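Local structure of putative cytochrome P450 120 (Synechocystis sp., 2VE3) at residues P90-L93 against A94-M97; E206-K209 against I210-R214; A231-D234 against N235-L239. The protein binds heme and retinoic acid and probably acts as a cytochrome P450 monooxygenase. All coordinates share one frame; numbering follows the deposited sequence.

Contact 1: P90-L93 against A94-M97; sequences PNAL and ATQM. With HEM (protoporphyrin IX containing Fe), chain C.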
loop_
_atom_site.group_PDB
_atom_site.type_symbol
_atom_site.label_atom_id
_atom_site.label_comp_id
_atom_site.label_asym_id
_atom_site.label_seq_id
_atom_site.Cartn_x
_atom_site.Cartn_y
_atom_site.Cartn_z
ATOM N N PRO A 90 -18.862 -5.200 -1.515
ATOM C CA PRO A 90 -19.260 -4.801 -2.869
ATOM C C PRO A 90 -19.305 -3.277 -3.075
ATOM O O PRO A 90 -19.339 -2.807 -4.206
ATOM C CB PRO A 90 -20.666 -5.411 -3.017
ATOM C CG PRO A 90 -21.215 -5.448 -1.638
ATOM C CD PRO A 90 -19.999 -5.735 -0.738
ATOM N N ASN A 91 -19.281 -2.522 -1.990
ATOM C CA ASN A 91 -19.440 -1.070 -2.041
ATOM C C ASN A 91 -18.169 -0.264 -1.758
ATOM O O ASN A 91 -18.233 0.868 -1.277
ATOM C CB ASN A 91 -20.578 -0.670 -1.109
ATOM C CG ASN A 91 -21.905 -1.259 -1.549
ATOM O OD1 ASN A 91 -22.320 -1.077 -2.693
ATOM N ND2 ASN A 91 -22.573 -1.972 -0.649
ATOM N N ALA A 92 -17.017 -0.864 -2.069
ATOM C CA ALA A 92 -15.718 -0.223 -1.895
ATOM C C ALA A 92 -15.146 0.171 -3.268
ATOM O O ALA A 92 -15.442 -0.474 -4.272
ATOM C CB ALA A 92 -14.767 -1.150 -1.168
ATOM N N LEU A 93 -14.345 1.224 -3.315
ATOM C CA LEU A 93 -13.743 1.659 -4.583
ATOM C C LEU A 93 -12.959 0.539 -5.256
ATOM O O LEU A 93 -13.092 0.300 -6.462
ATOM C CB LEU A 93 -12.846 2.875 -4.374
ATOM C CG LEU A 93 -12.304 3.562 -5.638
ATOM C CD1 LEU A 93 -13.384 4.330 -6.372
ATOM C CD2 LEU A 93 -11.127 4.478 -5.271
ATOM N N ALA A 94 -12.177 -0.173 -4.464
ATOM C CA ALA A 94 -11.433 -1.320 -4.960
ATOM C C ALA A 94 -12.318 -2.371 -5.661
ATOM O O ALA A 94 -11.826 -3.135 -6.465
ATOM C CB ALA A 94 -10.641 -1.945 -3.827
ATOM N N THR A 95 -13.619 -2.397 -5.358
ATOM C CA THR A 95 -14.538 -3.411 -5.926
ATOM C C THR A 95 -15.613 -2.786 -6.844
ATOM O O THR A 95 -16.524 -3.464 -7.343
ATOM C CB THR A 95 -15.197 -4.267 -4.799
ATOM O OG1 THR A 95 -15.922 -3.411 -3.912
ATOM C CG2 THR A 95 -14.129 -5.021 -3.982
ATOM N N GLN A 96 -15.494 -1.485 -7.061
ATOM C CA GLN A 96 -16.388 -0.747 -7.963
ATOM C C GLN A 96 -15.868 -0.715 -9.391
ATOM O O GLN A 96 -14.651 -0.750 -9.622
ATOM C CB GLN A 96 -16.634 0.666 -7.424
ATOM C CG GLN A 96 -17.586 0.612 -6.231
ATOM C CD GLN A 96 -17.650 1.880 -5.436
ATOM O OE1 GLN A 96 -16.651 2.603 -5.280
ATOM N NE2 GLN A 96 -18.840 2.165 -4.903
ATOM N N MET A 97 -16.813 -0.672 -10.336
ATOM C CA MET A 97 -16.515 -0.659 -11.766
ATOM C C MET A 97 -17.158 0.516 -12.453
ATOM O O MET A 97 -18.153 1.072 -11.971
ATOM C CB MET A 97 -17.030 -1.929 -12.460
ATOM C CG MET A 97 -16.464 -3.248 -11.964
ATOM S SD MET A 97 -14.665 -3.306 -11.862
ATOM C CE MET A 97 -14.147 -2.738 -13.487
HETATM C CHA HEM C . -4.787 1.769 -5.264
HETATM C CHB HEM C . -0.189 1.251 -3.771
HETATM C CHC HEM C . -1.119 4.020 0.120
HETATM C CHD HEM C . -5.800 4.083 -1.044
HETATM C C1A HEM C . -3.452 1.386 -5.232
HETATM C C2A HEM C . -2.737 0.590 -6.212
HETATM C C3A HEM C . -1.461 0.469 -5.796
HETATM C C4A HEM C . -1.339 1.157 -4.535
HETATM C CMA HEM C . -0.308 -0.286 -6.485
HETATM C CAA HEM C . -3.339 0.043 -7.528
HETATM C CBA HEM C . -3.885 -1.375 -7.385
HETATM C CGA HEM C . -4.594 -1.717 -8.679
HETATM O O1A HEM C . -3.897 -1.764 -9.734
HETATM O O2A HEM C . -5.840 -1.943 -8.654
HETATM C C1B HEM C . -0.029 1.989 -2.613
HETATM C C2B HEM C . 1.221 2.237 -1.908
HETATM C C3B HEM C . 0.962 3.012 -0.835
HETATM C C4B HEM C . -0.455 3.266 -0.829
HETATM C CMB HEM C . 2.594 1.695 -2.361
HETATM C CAB HEM C . 1.937 3.549 0.263
HETATM C CBB HEM C . 3.203 3.920 0.012
HETATM C C1C HEM C . -2.458 4.332 0.137
HETATM C C2C HEM C . -3.128 5.201 1.084
HETATM C C3C HEM C . -4.429 5.225 0.766
HETATM C C4C HEM C . -4.615 4.348 -0.390
HETATM C CMC HEM C . -2.426 5.986 2.226
HETATM C CAC HEM C . -5.555 6.045 1.460
HETATM C CBC HEM C . -6.056 5.749 2.665
HETATM C C1D HEM C . -5.970 3.397 -2.229
HETATM C C2D HEM C . -7.253 3.056 -2.785
HETATM C C3D HEM C . -6.949 2.326 -4.099
HETATM C C4D HEM C . -5.503 2.326 -4.217
HETATM C CMD HEM C . -8.643 3.359 -2.168
HETATM C CAD HEM C . -7.955 1.732 -5.111
HETATM C CBD HEM C . -8.002 2.652 -6.328
HETATM C CGD HEM C . -8.997 2.140 -7.342
HETATM O O1D HEM C . -9.325 2.923 -8.269
HETATM O O2D HEM C . -9.475 0.970 -7.246
HETATM N NA HEM C . -2.570 1.711 -4.229
HETATM N NB HEM C . -1.036 2.619 -1.915
HETATM N NC HEM C . -3.392 3.816 -0.746
HETATM N ND HEM C . -4.963 2.968 -3.099
HETATM FE FE HEM C . -2.912 3.041 -2.612
HETATM O O HOH W 1 -21.288 0.199 -5.014
#
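Leu93 and Gln96 send their side chains across each other at about a right angle, and CD1 of Leu93 lies 3.9 Å from OE1 of Gln96. Gln96 CG lies anti to its carbonyl carbon (chi1 -75°), which lays it 3.1 Å from Ala92 O; beyond CG the chain is extended and carries the amide past Leu93. Its amide end is held from outside: OE1 accepts from Gln247 and NE2 donates to Glu243, both of helix 241-272. One water, 3.1 Å from Gln96 NE2, also donates to Asn91 OD1 and so ties the amide to the start of the loop. Thr95 OG1 sits between its own backbone N and carbonyl carbon (chi1 59°); there it bonds to Gly89 O and takes a weak bond, 3.3 Å, from Ala92 N. A 3-10 turn underlies this, with Thr95 N to Ala92 O at 2.9 Å and Gln96 N to Leu93 O at 3.1 Å. Leu93 turns its CD2 to the heme, 3.8 Å from propionate carbon CBD, while Ala94 touches retinoic acid. The loop before helix 98-109, the B-C loop of P450s, thus pairs an apolar edge facing cofactor and ligand with a buried amide whose polar atoms are satisfied by neighbouring residues.

Contact 2: E206-K209 against I210-R214; sequences ELEK and IIKAR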
loop_
_atom_site.group_PDB
_atom_site.type_symbol
_atom_site.label_atom_id
_atom_site.label_comp_id
_atom_site.label_asym_id
_atom_site.label_seq_id
_atom_site.Cartn_x
_atom_site.Cartn_y
_atom_site.Cartn_z
ATOM N N GLU A 206 -19.263 -1.081 14.438
ATOM C CA GLU A 206 -18.665 0.093 15.084
ATOM C C GLU A 206 -18.658 1.333 14.210
ATOM O O GLU A 206 -18.940 2.430 14.686
ATOM C CB GLU A 206 -17.224 -0.198 15.527
ATOM C CG GLU A 206 -17.140 -1.105 16.720
ATOM C CD GLU A 206 -17.932 -0.558 17.894
ATOM O OE1 GLU A 206 -17.486 0.460 18.477
ATOM O OE2 GLU A 206 -19.002 -1.140 18.213
ATOM N N LEU A 207 -18.287 1.161 12.942
ATOM C CA LEU A 207 -18.206 2.288 12.019
ATOM C C LEU A 207 -19.607 2.861 11.769
ATOM O O LEU A 207 -19.752 4.072 11.627
ATOM C CB LEU A 207 -17.512 1.909 10.698
ATOM C CG LEU A 207 -16.197 1.116 10.643
ATOM C CD1 LEU A 207 -15.761 0.956 9.190
ATOM C CD2 LEU A 207 -15.057 1.697 11.496
ATOM N N GLU A 208 -20.618 1.987 11.727
ATOM C CA GLU A 208 -22.020 2.411 11.697
ATOM C C GLU A 208 -22.332 3.323 12.886
ATOM O O GLU A 208 -22.922 4.383 12.702
ATOM C CB GLU A 208 -22.981 1.215 11.644
ATOM C CG GLU A 208 -24.476 1.604 11.722
ATOM C CD GLU A 208 -25.434 0.573 11.126
ATOM O OE1 GLU A 208 -25.005 -0.272 10.295
ATOM O OE2 GLU A 208 -26.643 0.625 11.466
ATOM N N LYS A 209 -21.907 2.919 14.088
ATOM C CA LYS A 209 -22.075 3.734 15.302
ATOM C C LYS A 209 -21.351 5.070 15.168
ATOM O O LYS A 209 -21.934 6.120 15.439
ATOM C CB LYS A 209 -21.577 2.996 16.549
ATOM C CG LYS A 209 -22.488 1.869 17.042
ATOM C CD LYS A 209 -23.476 2.363 18.092
ATOM C CE LYS A 209 -24.507 1.289 18.458
ATOM N NZ LYS A 209 -25.773 1.862 19.034
ATOM N N ILE A 210 -20.085 5.014 14.750
ATOM C CA ILE A 210 -19.261 6.205 14.554
ATOM C C ILE A 210 -19.905 7.165 13.554
ATOM O O ILE A 210 -19.885 8.376 13.773
ATOM C CB ILE A 210 -17.828 5.845 14.089
ATOM C CG1 ILE A 210 -17.022 5.223 15.230
ATOM C CG2 ILE A 210 -17.092 7.072 13.572
ATOM C CD1 ILE A 210 -15.851 4.416 14.761
ATOM N N ILE A 211 -20.465 6.627 12.469
ATOM C CA ILE A 211 -21.135 7.445 11.430
ATOM C C ILE A 211 -22.425 8.123 11.936
ATOM O O ILE A 211 -22.639 9.311 11.682
ATOM C CB ILE A 211 -21.399 6.625 10.124
ATOM C CG1 ILE A 211 -20.092 6.390 9.362
ATOM C CG2 ILE A 211 -22.402 7.321 9.204
ATOM C CD1 ILE A 211 -20.153 5.248 8.352
ATOM N N LYS A 212 -23.275 7.371 12.638
ATOM C CA LYS A 212 -24.508 7.917 13.239
ATOM C C LYS A 212 -24.249 9.020 14.274
ATOM O O LYS A 212 -25.073 9.914 14.465
ATOM C CB LYS A 212 -25.347 6.800 13.867
ATOM C CG LYS A 212 -25.844 5.738 12.877
ATOM C CD LYS A 212 -27.064 6.210 12.085
ATOM C CE LYS A 212 -27.711 5.074 11.316
ATOM N NZ LYS A 212 -27.939 3.890 12.197
ATOM N N ALA A 213 -23.106 8.948 14.944
ATOM C CA ALA A 213 -22.687 10.000 15.853
ATOM C C ALA A 213 -22.352 11.287 15.092
ATOM O O ALA A 213 -22.810 12.373 15.466
ATOM C CB ALA A 213 -21.504 9.536 16.685
ATOM N N ARG A 214 -21.574 11.153 14.014
ATOM C CA ARG A 214 -21.104 12.295 13.221
ATOM C C ARG A 214 -22.239 13.023 12.483
ATOM O O ARG A 214 -22.141 14.228 12.218
ATOM C CB ARG A 214 -19.999 11.845 12.246
ATOM C CG ARG A 214 -19.586 12.867 11.177
ATOM C CD ARG A 214 -18.729 13.987 11.739
ATOM N NE ARG A 214 -17.407 13.484 12.088
ATOM C CZ ARG A 214 -16.276 13.801 11.462
ATOM N NH1 ARG A 214 -16.272 14.659 10.448
ATOM N NH2 ARG A 214 -15.136 13.266 11.876
#
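Glu208 and Lys212 stand one turn apart on helix 192-215, which by its place in the P450 order corresponds to the G helix, and the contact is the i to i+4 pattern of an alpha helix. Four backbone bonds carry it. Ile210 N reaches Glu206 O at 2.8 Å, nearly straight at 165° and in the carbonyl plane, and Ile211 N reaches Leu207 O at the same 2.8 Å. The two later bonds are slightly longer: Lys212 N to Glu208 O is 3.0 Å and Ala213 N to Lys209 O is 3.1 Å.

Apolar contact between the segments is made by Leu207 and Ile210, with CD1 of Ile210 at 4.3 Å from CD2 of Leu207. Both isoleucines have CG1 beside their own backbone N and anti to their carbonyl carbon, which directs that branch back along the helix; CG1 of Ile211 thereby lies against the backbone oxygen of Leu207, 3.3 Å from Leu207 O. The buried face is completed by other helices. Ile210 and Ile211 meet Leu225 of helix 224-230, while Leu207 and Ile211 meet Ile248 of helix 241-272, so this turn packs against two neighbouring helices.

Charge pairing occupies another side. Glu208 and Lys212 lie side by side and point the same way; the glutamate chain is extended, with CG anti to the backbone N (chi1 175°), whereas the lysine bends at chi2 and chi4 to swing its amine back. The carboxylate is shared, since OE1 makes a salt bridge to Lys245 of helix 241-272, a link between helices that probably fixes the rotation of the group. The other oxygen, OE2, forms a salt bridge within the helix, 3.6 Å from Lys212 NZ.

Contact 3: A231-D234 against N235-L239; sequences ARDD and NNQPL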
loop_
_atom_site.group_PDB
_atom_site.type_symbol
_atom_site.label_atom_id
_atom_site.label_comp_id
_atom_site.label_asym_id
_atom_site.label_seq_id
_atom_site.Cartn_x
_atom_site.Cartn_y
_atom_site.Cartn_z
ATOM N N ALA A 231 -20.514 14.141 0.464
ATOM C CA ALA A 231 -20.484 13.750 -0.958
ATOM C C ALA A 231 -21.851 13.498 -1.605
ATOM O O ALA A 231 -22.731 12.915 -0.974
ATOM C CB ALA A 231 -19.620 12.519 -1.124
ATOM N N ARG A 232 -21.992 13.921 -2.870
ATOM C CA ARG A 232 -23.194 13.671 -3.694
ATOM C C ARG A 232 -22.829 13.087 -5.067
ATOM O O ARG A 232 -21.903 13.577 -5.713
ATOM C CB ARG A 232 -24.011 14.969 -3.903
ATOM C CG ARG A 232 -24.611 15.602 -2.647
ATOM C CD ARG A 232 -25.574 14.644 -1.965
ATOM N NE ARG A 232 -26.125 15.167 -0.720
ATOM C CZ ARG A 232 -25.505 15.151 0.459
ATOM N NH1 ARG A 232 -24.280 14.649 0.576
ATOM N NH2 ARG A 232 -26.116 15.643 1.530
ATOM N N ASP A 233 -23.568 12.068 -5.529
ATOM C CA ASP A 233 -23.345 11.512 -6.878
ATOM C C ASP A 233 -23.825 12.470 -7.980
ATOM O O ASP A 233 -24.289 13.584 -7.687
ATOM C CB ASP A 233 -23.883 10.067 -7.047
ATOM C CG ASP A 233 -25.415 9.966 -7.026
ATOM O OD1 ASP A 233 -26.111 10.997 -7.129
ATOM O OD2 ASP A 233 -25.931 8.819 -6.909
ATOM N N ASP A 234 -23.695 12.058 -9.237
ATOM C CA ASP A 234 -24.081 12.927 -10.350
ATOM C C ASP A 234 -25.589 13.215 -10.368
ATOM O O ASP A 234 -26.017 14.179 -10.989
ATOM C CB ASP A 234 -23.632 12.344 -11.691
ATOM C CG ASP A 234 -22.136 12.349 -11.855
ATOM O OD1 ASP A 234 -21.458 13.268 -11.313
ATOM O OD2 ASP A 234 -21.639 11.435 -12.551
ATOM N N ASN A 235 -26.366 12.375 -9.685
ATOM C CA ASN A 235 -27.819 12.560 -9.550
ATOM C C ASN A 235 -28.186 13.162 -8.189
ATOM O O ASN A 235 -29.320 13.025 -7.714
ATOM C CB ASN A 235 -28.563 11.238 -9.769
ATOM C CG ASN A 235 -28.727 10.871 -11.248
ATOM O OD1 ASN A 235 -28.563 11.695 -12.149
ATOM N ND2 ASN A 235 -29.065 9.622 -11.495
ATOM N N ASN A 236 -27.204 13.836 -7.582
ATOM C CA ASN A 236 -27.353 14.576 -6.336
ATOM C C ASN A 236 -27.787 13.721 -5.146
ATOM O O ASN A 236 -28.334 14.247 -4.172
ATOM C CB ASN A 236 -28.270 15.809 -6.509
ATOM C CG ASN A 236 -28.339 16.677 -5.256
ATOM O OD1 ASN A 236 -27.320 17.023 -4.667
ATOM N ND2 ASN A 236 -29.548 17.020 -4.839
ATOM N N GLN A 237 -27.511 12.416 -5.223
ATOM C CA GLN A 237 -27.833 11.482 -4.146
ATOM C C GLN A 237 -26.642 11.233 -3.206
ATOM O O GLN A 237 -25.496 11.116 -3.668
ATOM C CB GLN A 237 -28.303 10.148 -4.729
ATOM C CG GLN A 237 -29.577 10.213 -5.558
ATOM C CD GLN A 237 -30.717 10.907 -4.833
ATOM O OE1 GLN A 237 -31.059 10.559 -3.712
ATOM N NE2 GLN A 237 -31.290 11.915 -5.473
ATOM N N PRO A 238 -26.906 11.142 -1.882
ATOM C CA PRO A 238 -25.840 10.804 -0.928
ATOM C C PRO A 238 -25.360 9.357 -1.080
ATOM O O PRO A 238 -26.040 8.542 -1.710
ATOM C CB PRO A 238 -26.511 10.994 0.433
ATOM C CG PRO A 238 -27.963 10.833 0.166
ATOM C CD PRO A 238 -28.199 11.371 -1.206
ATOM N N LEU A 239 -24.188 9.054 -0.522
ATOM C CA LEU A 239 -23.724 7.676 -0.441
ATOM C C LEU A 239 -24.542 6.972 0.625
ATOM O O LEU A 239 -24.772 7.529 1.705
ATOM C CB LEU A 239 -22.257 7.600 -0.046
ATOM C CG LEU A 239 -21.173 8.298 -0.865
ATOM C CD1 LEU A 239 -19.808 7.795 -0.369
ATOM C CD2 LEU A 239 -21.337 8.064 -2.366
HETATM O O HOH W 2 -22.532 10.825 0.819
#
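Asp233 turns its carboxylate back over the loop it opens, and its OD1 receives two backbone amides: Gln237 N at 2.8 Å, from above the carboxylate plane, and Asn235 N at 2.9 Å in a weak bond. CG of Asp233 lies between its own backbone N and carbonyl carbon (chi1 69°), which brings OD1 over the turn. The Gln237 side chain runs alongside and points the same way, the carboxylate and amide planes 62° apart, with its CB 3.4 Å from OD1. Beneath them a type I turn spans Asp233 to Asn236, closed by Asn236 N to Asp233 O at 2.9 Å. Asp233 N in turn donates to Gln237 O at 2.8 Å, and with Asn236 in left-handed conformation this is the pattern of a type I turn with a G1 bulge. Further out, Pro238 CB lies over one face of the Arg232 guanidinium, whose NH1 donates to Ala231 O. A water bridges that same carbonyl, 2.8 Å from Ala231 O, to Leu239 N. Arg104 of helix 98-109 touches both Asp233 and Leu239. Two amide donors, one of them weak, would probably stabilise the negative charge on Asp233, and the touching Arg104 side chain may add to this.

In the fold
The three contacts follow one another along the chain without touching. Contact 1 and contact 3 have centres 16 Å apart, with nearest atoms about 7 Å apart, and share a neighbour: Arg104 of helix 98-109 meets Leu93 and Gln96 of contact 1 and Asp233 and Leu239 of contact 3. Contact 2, its centre 21 Å from contact 1 and 20 Å from contact 3, is joined to contact 1 through helix 241-272, which both touch. Contact 1 alone reaches the ligand pockets; the Leu93 side chain is about 9 Å from that of Cys391, the axial heme ligand by similarity. Leu207 and Leu239 side chains stay about 13 and 12 Å from the heme.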